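Side-chain contact in AP205 bacteriophage COAT protein (Acinetobacter phage ap205, PDB 5FS4), which forms the capsid of a small single-stranded RNA bacteriophage, probably assembling into the virion shell as an intertwined dimer: residues D107-S112 / G118-T123. The protein carries 2 engineered substitutions. Residues are numbered along the deposited sequence; the frame is centred on the assembly and turned at random.
Sequences DTLFAS and GFLDPT
Leu120 meets Leu109 through one methyl from each side chain: CD2 of Leu120 stands 4.3 Å from CD1 of Leu109, an apolar touch near the van der Waals limit. Leu109 reaches across because it is extended, with CD1 trans to CA (chi2 -179°), although its CB leaves the helix at a slant to the loop. The CA atoms of Leu109 and Leu120, 7.1 Å from each other, are the closest such pair across the contact, and side chains bridge the gap. The two methyls of Leu109 meet successive residues of the loop: after CD1 at the Leu120 side chain, CD2 lies 4.4 Å from the backbone O of Asp121, a loose contact. In the dimer fold of this RNA-phage coat protein, helix 92-111 and the loop after it pack on the sheet of the second subunit: Leu109 rests on Ala32 and Leu120 on Leu34, both from strand 28-38 of that subunit. Within its own chain Leu109 also touches Ala115 and Ala124, so that this buried leucine is packed by both chains. The CB of Asp121 points toward the helix, 5.2 Å from Leu109 CD2, but the carboxylate turns to its own chain. Pro122 faces away from the helix and packs on Ile18 of the second subunit. Thr123 closes an Asx turn: its backbone N donates to Asp121 OD1 on the anti side, a bond of 2.9 Å, bent to 149° at the hydrogen. Thr123 OG1 donates to the same Asp121 OD1 at 2.8 Å from the syn side. Both donors reach Asp121 OD1 from the same face, tilted out of the carboxylate plane, and this double grip should limit rotation of the carboxylate.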
loop_
_atom_site.group_PDB
_atom_site.type_symbol
_atom_site.label_atom_id
_atom_site.label_comp_id
_atom_site.label_asym_id
_atom_site.label_seq_id
_atom_site.Cartn_x
_atom_site.Cartn_y
_atom_site.Cartn_z
ATOM N N ASP B 107 7.003 -2.932 -4.804
ATOM C CA ASP B 107 8.221 -3.539 -4.226
ATOM C C ASP B 107 9.449 -3.138 -5.028
ATOM O O ASP B 107 10.443 -2.758 -4.466
ATOM C CB ASP B 107 8.156 -5.094 -4.176
ATOM C CG ASP B 107 7.169 -5.623 -3.172
ATOM O OD1 ASP B 107 6.742 -4.844 -2.275
ATOM O OD2 ASP B 107 6.779 -6.826 -3.317
ATOM N N THR B 108 9.355 -3.219 -6.341
ATOM C CA THR B 108 10.529 -2.868 -7.216
ATOM C C THR B 108 11.080 -1.484 -6.930
ATOM O O THR B 108 12.289 -1.314 -6.856
ATOM C CB THR B 108 10.178 -3.094 -8.711
ATOM O OG1 THR B 108 9.938 -4.494 -8.974
ATOM C CG2 THR B 108 11.261 -2.612 -9.612
ATOM N N LEU B 109 10.197 -0.498 -6.744
ATOM C CA LEU B 109 10.579 0.880 -6.534
ATOM C C LEU B 109 10.855 1.188 -5.066
ATOM O O LEU B 109 11.858 1.815 -4.750
ATOM C CB LEU B 109 9.538 1.826 -7.038
ATOM C CG LEU B 109 9.184 1.809 -8.508
ATOM C CD1 LEU B 109 8.129 2.868 -8.813
ATOM C CD2 LEU B 109 10.390 2.032 -9.397
ATOM N N PHE B 110 9.969 0.745 -4.206
ATOM C CA PHE B 110 10.059 1.058 -2.781
ATOM C C PHE B 110 10.782 0.008 -1.905
ATOM O O PHE B 110 11.575 0.391 -1.020
ATOM C CB PHE B 110 8.637 1.304 -2.226
ATOM C CG PHE B 110 8.624 1.615 -0.768
ATOM C CD1 PHE B 110 8.829 2.905 -0.331
ATOM C CD2 PHE B 110 8.424 0.586 0.212
ATOM C CE1 PHE B 110 8.834 3.207 1.045
ATOM C CE2 PHE B 110 8.427 0.892 1.559
ATOM C CZ PHE B 110 8.627 2.183 1.984
ATOM N N ALA B 111 10.457 -1.268 -2.076
ATOM C CA ALA B 111 10.972 -2.337 -1.187
ATOM C C ALA B 111 12.474 -2.583 -1.415
ATOM O O ALA B 111 13.278 -2.599 -0.482
ATOM C CB ALA B 111 10.235 -3.640 -1.406
ATOM N N SER B 112 12.831 -2.732 -2.678
ATOM C CA SER B 112 14.210 -2.824 -3.066
ATOM C C SER B 112 14.775 -1.692 -3.908
ATOM O O SER B 112 15.925 -1.778 -4.307
ATOM C CB SER B 112 14.435 -4.198 -3.722
ATOM O OG SER B 112 13.477 -4.455 -4.707
ATOM N N GLY B 118 12.915 9.119 -1.862
ATOM C CA GLY B 118 12.373 10.201 -2.706
ATOM C C GLY B 118 12.855 10.264 -4.152
ATOM O O GLY B 118 12.626 11.261 -4.803
ATOM N N PHE B 119 13.414 9.175 -4.649
ATOM C CA PHE B 119 13.999 9.140 -5.979
ATOM C C PHE B 119 13.554 7.927 -6.767
ATOM O O PHE B 119 13.512 6.806 -6.230
ATOM C CB PHE B 119 15.526 9.071 -5.804
ATOM C CG PHE B 119 16.092 10.331 -5.249
ATOM C CD1 PHE B 119 16.147 10.538 -3.874
ATOM C CD2 PHE B 119 16.457 11.360 -6.085
ATOM C CE1 PHE B 119 16.581 11.743 -3.358
ATOM C CE2 PHE B 119 16.936 12.553 -5.571
ATOM C CZ PHE B 119 17.000 12.743 -4.209
ATOM N N LEU B 120 13.267 8.173 -8.037
ATOM C CA LEU B 120 12.780 7.178 -8.987
ATOM C C LEU B 120 13.935 6.602 -9.862
ATOM O O LEU B 120 14.889 7.314 -10.316
ATOM C CB LEU B 120 11.668 7.772 -9.871
ATOM C CG LEU B 120 10.354 8.114 -9.157
ATOM C CD1 LEU B 120 9.433 8.884 -10.029
ATOM C CD2 LEU B 120 9.640 6.879 -8.600
ATOM N N ASP B 121 13.859 5.308 -10.099
ATOM C CA ASP B 121 14.741 4.654 -11.060
ATOM C C ASP B 121 13.972 4.437 -12.371
ATOM O O ASP B 121 13.101 3.567 -12.457
ATOM C CB ASP B 121 15.274 3.311 -10.484
ATOM C CG ASP B 121 16.261 2.630 -11.436
ATOM O OD1 ASP B 121 16.313 2.994 -12.609
ATOM O OD2 ASP B 121 17.042 1.768 -11.017
ATOM N N PRO B 122 14.295 5.204 -13.416
ATOM C CA PRO B 122 13.552 5.111 -14.693
ATOM C C PRO B 122 13.792 3.803 -15.477
ATOM O O PRO B 122 13.049 3.502 -16.434
ATOM C CB PRO B 122 14.046 6.348 -15.459
ATOM C CG PRO B 122 15.480 6.393 -15.044
ATOM C CD PRO B 122 15.523 5.998 -13.578
ATOM N N THR B 123 14.796 3.031 -15.077
ATOM C CA THR B 123 15.053 1.733 -15.691
ATOM C C THR B 123 14.407 0.568 -14.925
ATOM O O THR B 123 14.642 -0.552 -15.293
ATOM C CB THR B 123 16.571 1.460 -15.790
ATOM O OG1 THR B 123 17.106 1.145 -14.493
ATOM C CG2 THR B 123 17.301 2.688 -16.428
#